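Local atomic coordinates of N-acetyltransferase family protein (Bacillus anthracis, PDB entry 3LNB), a protein that probably transfers acetyl groups from acetyl-coenzyme A to arylamines, as an arylamine N-acetyltransferase, and inactivates the sulfonamide drug sulfamethoxazole. Residues K147-I152 / V165-E170; R180-T185 / I192-K197. The protein carries 1 engineered substitution. All blocks are in the same frame, centred on the assembly; numbering follows the deposited sequence.

Interaction 1 of 2, residues K147-I152 / V165-E170; sequences KKDYVI and VPFSGE
Phe167 lays its ring against the strand 148-152 and meets Asp149 with one face: Asp149 CB sits 3.7 Å from the ring centroid and only 13° off the ring normal, a CH-pi contact. With CG anti to the carbonyl carbon (chi1 -85°), Phe167 carries its ring across strand 148-152, where CE1 comes within 3.7 Å of Val151 CG2, the two side chains crossing at about a right angle. This is the tightly packed part. Val151 and Val165 form an antiparallel hydrogen-bonded pair, closed by Val151 N to Val165 O at 2.8 Å and Val165 N to Val151 O at 3.0 Å. Both side chains are buried and also pack on Ile181, while Phe221 of strand 216-225 touches both Val151 and the Phe167 ring.

The other face of the bridge is looser. Tyr150 and Pro166 make a non-hydrogen-bonded pair whose side chains are partly exposed; they approach at a slant, with Tyr150 CE2 3.9 Å from Pro166 CB, and the ring of Phe52 also meets Tyr150. After Pro166 the chain leaves the strand in a type I turn, Pro166 to Gly169. Here the Asp149 carbonyl serves two donors: Phe167 N at 3.1 Å to Asp149 O, with a nearly straight N-H (168°), and a water whose oxygen lies 3.0 Å from the same Asp149 O. That water also accepts from Ser168 N, bridging strand to turn on the solvent side.

The carboxylate of Asp149 does not join this contact; its OD1 bonds His144 ND1. Asp149 therefore divides its chemistry three ways: methylene to the aromatic face, carbonyl to the turn, carboxylate to a histidine. With no charge pair between the two segments, the short outermost strand 165-166 is held on 148-152 by backbone bonds and apolar cover.

Interaction 2 of 2, residues R180-T185 / I192-K197; sequences RIRKRT and ILEMRK
The guanidinium of Arg180 presents an edge to the carboxylate of Glu194, while Arg182 NE stands 4.2 Å above one of its faces, offset toward the rim. In turn, Arg180 CD lies over a face of the Arg182 guanidinium, also toward the rim. At the edge, two nitrogens converge on a single oxygen, forming a side-on salt bridge: Arg180 NH2 is 2.7 Å from Glu194 OE1, and Arg180 NE is 2.9 Å from the same Glu194 OE1. They arrive on its syn and anti sides from the same face of the carboxylate, whose plane is turned only modestly from that of the guanidinium, and the N-H angles of 142° and 135° show bent bonds. Arg180 reaches this position because CG stands between the backbone N and the carbonyl carbon (chi1 71°) and the chain then runs fully extended beside Glu194. A cation-pi contact with Trp215 adds a further partner for the cation.

Arg182 bends at chi2 and returns to its own strand, where NH1 donates to Ile181 O at 3.1 Å. Nearer the backbone, Arg182 CB packs on Ile192 CG1 at 3.9 Å. On the reverse face, Ile181 CD1 meets Leu193 CB at 3.8 Å in a buried, apolar pair.

Reciprocal backbone bonds join Arg180 with Glu194 and Arg182 with Ile192, flanking the non-hydrogen-bonded pair Ile181-Leu193. This register, with the arginines, Glu194 and Ile192 on one face and Ile181 and Leu193 on the other, belongs to the hairpin of strands 177-182 and 191-196 in the eight-stranded antiparallel sheet, consistent with the beta-barrel second domain of the arylamine N-acetyltransferase fold.

How the interactions relate
Interactions 1 and 2 follow each other along the chain and belong to the same antiparallel sheet, their centres about 11 Å apart. They touch through Ile181 of interaction 2: its CG1 is 3.4 Å from Val165 CG1, and its CD1 is 3.7 Å from Val151 CG2. A probable hydrogen bond, Arg182 NH1 to Gly169 O at 3.1 Å, ties the hairpin to the turn of 165-170. Neither reaches the cofactor: the side chains of Val151 and Leu193 stay about 12 and 10 Å from bound coenzyme A. Val151 nevertheless touches the residues of the presumed triad Cys99-His138-Asp153, and Leu193 lies near without touching, so both contacts come close to the probable catalytic centre.

Interaction 1 of 2, residues K147-I152 / V165-E170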
loop_
_atom_site.group_PDB
_atom_site.type_symbol
_atom_site.label_atom_id
_atom_site.label_comp_id
_atom_site.label_asym_id
_atom_site.label_seq_id
_atom_site.Cartn_x
_atom_site.Cartn_y
_atom_site.Cartn_z
ATOM N N LYS A 147 -22.674 -9.862 3.212
ATOM C CA LYS A 147 -23.343 -8.803 3.954
ATOM C C LYS A 147 -22.438 -7.952 4.841
ATOM O O LYS A 147 -22.928 -7.176 5.662
ATOM C CB LYS A 147 -24.456 -9.404 4.809
ATOM C CG LYS A 147 -25.398 -10.308 4.033
ATOM C CD LYS A 147 -26.683 -10.517 4.807
ATOM C CE LYS A 147 -26.411 -11.109 6.171
ATOM N NZ LYS A 147 -27.633 -11.078 7.016
ATOM N N LYS A 148 -21.128 -8.087 4.679
ATOM C CA LYS A 148 -20.187 -7.316 5.488
ATOM C C LYS A 148 -19.170 -6.552 4.646
ATOM O O LYS A 148 -18.756 -7.020 3.586
ATOM C CB LYS A 148 -19.445 -8.243 6.450
ATOM C CG LYS A 148 -20.297 -8.771 7.590
ATOM C CD LYS A 148 -19.435 -9.550 8.567
ATOM C CE LYS A 148 -19.459 -11.038 8.271
ATOM N NZ LYS A 148 -20.692 -11.649 8.840
ATOM N N ASP A 149 -18.774 -5.376 5.131
ATOM C CA ASP A 149 -17.792 -4.555 4.440
ATOM C C ASP A 149 -16.435 -4.678 5.119
ATOM O O ASP A 149 -16.350 -4.792 6.340
ATOM C CB ASP A 149 -18.198 -3.082 4.445
ATOM C CG ASP A 149 -19.287 -2.773 3.443
ATOM O OD1 ASP A 149 -19.429 -3.531 2.463
ATOM O OD2 ASP A 149 -19.987 -1.752 3.629
ATOM N N TYR A 150 -15.382 -4.652 4.314
ATOM C CA TYR A 150 -14.022 -4.742 4.822
ATOM C C TYR A 150 -13.128 -3.761 4.104
ATOM O O TYR A 150 -13.353 -3.433 2.938
ATOM C CB TYR A 150 -13.427 -6.128 4.594
ATOM C CG TYR A 150 -14.174 -7.261 5.237
ATOM C CD1 TYR A 150 -15.374 -7.720 4.703
ATOM C CD2 TYR A 150 -13.670 -7.890 6.375
ATOM C CE1 TYR A 150 -16.057 -8.782 5.282
ATOM C CE2 TYR A 150 -14.341 -8.951 6.965
ATOM C CZ TYR A 150 -15.534 -9.393 6.411
ATOM O OH TYR A 150 -16.193 -10.451 6.976
ATOM N N VAL A 151 -12.111 -3.285 4.807
ATOM C CA VAL A 151 -11.137 -2.405 4.182
ATOM C C VAL A 151 -10.019 -3.337 3.727
ATOM O O VAL A 151 -9.565 -4.195 4.487
ATOM C CB VAL A 151 -10.550 -1.364 5.174
ATOM C CG1 VAL A 151 -9.225 -0.801 4.626
ATOM C CG2 VAL A 151 -11.551 -0.229 5.385
ATOM N N ILE A 152 -9.605 -3.188 2.476
ATOM C CA ILE A 152 -8.520 -3.988 1.922
ATOM C C ILE A 152 -7.454 -2.954 1.606
ATOM O O ILE A 152 -7.656 -2.095 0.747
ATOM C CB ILE A 152 -8.932 -4.701 0.611
ATOM C CG1 ILE A 152 -10.168 -5.574 0.846
ATOM C CG2 ILE A 152 -7.774 -5.570 0.108
ATOM C CD1 ILE A 152 -9.958 -6.674 1.866
ATOM N N VAL A 165 -9.901 -5.737 7.052
ATOM C CA VAL A 165 -10.263 -5.134 8.334
ATOM C C VAL A 165 -11.766 -4.867 8.303
ATOM O O VAL A 165 -12.243 -4.024 7.547
ATOM C CB VAL A 165 -9.490 -3.823 8.569
ATOM C CG1 VAL A 165 -9.697 -3.342 10.004
ATOM C CG2 VAL A 165 -8.002 -4.046 8.287
ATOM N N PRO A 166 -12.530 -5.582 9.140
ATOM C CA PRO A 166 -13.986 -5.440 9.202
ATOM C C PRO A 166 -14.519 -4.132 9.746
ATOM O O PRO A 166 -14.018 -3.617 10.743
ATOM C CB PRO A 166 -14.408 -6.626 10.062
ATOM C CG PRO A 166 -13.272 -6.710 11.058
ATOM C CD PRO A 166 -12.048 -6.527 10.168
ATOM N N PHE A 167 -15.550 -3.613 9.081
ATOM C CA PHE A 167 -16.212 -2.383 9.498
ATOM C C PHE A 167 -16.888 -2.615 10.853
ATOM O O PHE A 167 -17.195 -1.666 11.572
ATOM C CB PHE A 167 -17.283 -1.976 8.481
ATOM C CG PHE A 167 -16.761 -1.185 7.314
ATOM C CD1 PHE A 167 -15.662 -1.626 6.585
ATOM C CD2 PHE A 167 -17.406 -0.015 6.917
ATOM C CE1 PHE A 167 -15.212 -0.918 5.469
ATOM C CE2 PHE A 167 -16.966 0.705 5.799
ATOM C CZ PHE A 167 -15.867 0.251 5.076
ATOM N N SER A 168 -17.133 -3.881 11.189
ATOM C CA SER A 168 -17.771 -4.202 12.457
ATOM C C SER A 168 -16.872 -3.831 13.637
ATOM O O SER A 168 -17.295 -3.892 14.787
ATOM C CB SER A 168 -18.162 -5.679 12.505
ATOM O OG SER A 168 -17.101 -6.504 12.074
ATOM N N GLY A 169 -15.625 -3.459 13.349
ATOM C CA GLY A 169 -14.726 -3.014 14.404
ATOM C C GLY A 169 -13.782 -3.947 15.141
ATOM O O GLY A 169 -12.931 -3.461 15.896
ATOM N N GLU A 170 -13.898 -5.259 14.948
ATOM C CA GLU A 170 -13.004 -6.181 15.652
ATOM C C GLU A 170 -11.548 -5.845 15.305
ATOM O O GLU A 170 -11.241 -5.372 14.202
ATOM C CB GLU A 170 -13.337 -7.650 15.298
ATOM C CG GLU A 170 -12.677 -8.703 16.221
ATOM C CD GLU A 170 -13.351 -10.087 16.178
ATOM O OE1 GLU A 170 -13.468 -10.662 15.072
ATOM O OE2 GLU A 170 -13.758 -10.613 17.255
HETATM O O HOH W 1 -17.664 -6.043 8.754
#

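Interaction 2 of 2, residues R180-T185 / I192-K197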
loop_
_atom_site.group_PDB
_atom_site.type_symbol
_atom_site.label_atom_id
_atom_site.label_comp_id
_atom_site.label_asym_id
_atom_site.label_seq_id
_atom_site.Cartn_x
_atom_site.Cartn_y
_atom_site.Cartn_z
ATOM N N ARG A 180 -8.021 -1.384 13.470
ATOM C CA ARG A 180 -9.462 -1.451 13.629
ATOM C C ARG A 180 -10.129 -0.325 12.858
ATOM O O ARG A 180 -9.546 0.745 12.660
ATOM C CB ARG A 180 -9.852 -1.339 15.108
ATOM C CG ARG A 180 -9.640 0.047 15.708
ATOM C CD ARG A 180 -10.024 0.104 17.189
ATOM N NE ARG A 180 -9.788 1.436 17.744
ATOM C CZ ARG A 180 -9.888 1.757 19.034
ATOM N NH1 ARG A 180 -10.225 0.842 19.934
ATOM N NH2 ARG A 180 -9.651 3.004 19.425
ATOM N N ILE A 181 -11.355 -0.584 12.422
ATOM C CA ILE A 181 -12.145 0.394 11.690
ATOM C C ILE A 181 -13.223 0.957 12.610
ATOM O O ILE A 181 -13.831 0.225 13.401
ATOM C CB ILE A 181 -12.854 -0.240 10.472
ATOM C CG1 ILE A 181 -11.826 -0.763 9.466
ATOM C CG2 ILE A 181 -13.774 0.790 9.823
ATOM C CD1 ILE A 181 -10.863 0.301 8.955
ATOM N N ARG A 182 -13.446 2.262 12.503
ATOM C CA ARG A 182 -14.458 2.945 13.288
ATOM C C ARG A 182 -15.151 3.970 12.398
ATOM O O ARG A 182 -14.499 4.684 11.621
ATOM C CB ARG A 182 -13.824 3.652 14.493
ATOM C CG ARG A 182 -13.357 2.721 15.608
ATOM C CD ARG A 182 -14.542 2.127 16.356
ATOM N NE ARG A 182 -14.136 1.371 17.540
ATOM C CZ ARG A 182 -13.583 0.161 17.511
ATOM N NH1 ARG A 182 -13.356 -0.442 16.352
ATOM N NH2 ARG A 182 -13.271 -0.454 18.646
ATOM N N LYS A 183 -16.474 4.021 12.489
ATOM C CA LYS A 183 -17.236 4.974 11.711
ATOM C C LYS A 183 -17.312 6.231 12.564
ATOM O O LYS A 183 -18.190 6.374 13.407
ATOM C CB LYS A 183 -18.641 4.442 11.427
ATOM C CG LYS A 183 -19.461 5.343 10.521
ATOM C CD LYS A 183 -20.744 4.655 10.092
ATOM C CE LYS A 183 -21.524 5.503 9.115
ATOM N NZ LYS A 183 -22.031 6.743 9.762
ATOM N N ARG A 184 -16.354 7.123 12.360
ATOM C CA ARG A 184 -16.298 8.368 13.104
ATOM C C ARG A 184 -16.067 9.477 12.101
ATOM O O ARG A 184 -15.187 9.384 11.249
ATOM C CB ARG A 184 -15.144 8.343 14.112
ATOM C CG ARG A 184 -15.230 7.229 15.150
ATOM C CD ARG A 184 -16.230 7.547 16.252
ATOM N NE ARG A 184 -16.277 6.501 17.273
ATOM C CZ ARG A 184 -16.893 5.328 17.133
ATOM N NH1 ARG A 184 -16.871 4.446 18.125
ATOM N NH2 ARG A 184 -17.544 5.036 16.011
ATOM N N THR A 185 -16.869 10.524 12.195
ATOM C CA THR A 185 -16.718 11.644 11.291
ATOM C C THR A 185 -15.496 12.445 11.728
ATOM O O THR A 185 -15.234 12.592 12.926
ATOM C CB THR A 185 -17.960 12.554 11.328
ATOM O OG1 THR A 185 -19.126 11.789 11.010
ATOM C CG2 THR A 185 -17.816 13.681 10.321
ATOM N N ILE A 192 -12.588 5.905 9.801
ATOM C CA ILE A 192 -11.167 5.978 10.078
ATOM C C ILE A 192 -10.620 4.583 10.307
ATOM O O ILE A 192 -11.350 3.660 10.666
ATOM C CB ILE A 192 -10.851 6.799 11.364
ATOM C CG1 ILE A 192 -11.540 6.158 12.577
ATOM C CG2 ILE A 192 -11.289 8.243 11.200
ATOM C CD1 ILE A 192 -11.158 6.792 13.902
ATOM N N LEU A 193 -9.331 4.437 10.057
ATOM C CA LEU A 193 -8.646 3.193 10.322
ATOM C C LEU A 193 -7.680 3.644 11.405
ATOM O O LEU A 193 -6.872 4.546 11.179
ATOM C CB LEU A 193 -7.875 2.689 9.102
ATOM C CG LEU A 193 -6.954 1.494 9.406
ATOM C CD1 LEU A 193 -6.635 0.733 8.139
ATOM C CD2 LEU A 193 -5.672 1.980 10.067
ATOM N N GLU A 194 -7.794 3.057 12.587
ATOM C CA GLU A 194 -6.903 3.402 13.685
ATOM C C GLU A 194 -5.893 2.279 13.817
ATOM O O GLU A 194 -6.134 1.167 13.344
ATOM C CB GLU A 194 -7.678 3.554 14.994
ATOM C CG GLU A 194 -8.596 4.756 15.023
ATOM C CD GLU A 194 -9.047 5.099 16.433
ATOM O OE1 GLU A 194 -9.755 4.278 17.054
ATOM O OE2 GLU A 194 -8.684 6.190 16.916
ATOM N N MET A 195 -4.773 2.558 14.472
ATOM C CA MET A 195 -3.740 1.549 14.626
ATOM C C MET A 195 -2.849 1.802 15.840
ATOM O O MET A 195 -2.854 2.893 16.408
ATOM C CB MET A 195 -2.869 1.536 13.370
ATOM C CG MET A 195 -1.992 2.779 13.242
ATOM S SD MET A 195 -1.067 2.875 11.691
ATOM C CE MET A 195 -0.642 4.621 11.692
ATOM N N ARG A 196 -2.086 0.779 16.216
ATOM C CA ARG A 196 -1.142 0.854 17.332
ATOM C C ARG A 196 -0.224 -0.367 17.265
ATOM O O ARG A 196 -0.492 -1.309 16.511
ATOM C CB ARG A 196 -1.875 0.871 18.682
ATOM C CG ARG A 196 -2.634 -0.403 19.004
ATOM C CD ARG A 196 -3.114 -0.432 20.461
ATOM N NE ARG A 196 -3.856 -1.657 20.757
ATOM C CZ ARG A 196 -4.378 -1.959 21.946
ATOM N NH1 ARG A 196 -4.244 -1.130 22.972
ATOM N NH2 ARG A 196 -5.059 -3.085 22.104
ATOM N N LYS A 197 0.854 -0.343 18.044
ATOM C CA LYS A 197 1.795 -1.461 18.080
ATOM C C LYS A 197 1.085 -2.745 18.498
ATOM O O LYS A 197 0.611 -2.862 19.636
ATOM C CB LYS A 197 2.930 -1.184 19.070
ATOM C CG LYS A 197 3.948 -0.144 18.625
ATOM C CD LYS A 197 3.394 1.271 18.714
ATOM C CE LYS A 197 4.493 2.284 18.442
ATOM N NZ LYS A 197 5.233 1.949 17.176
#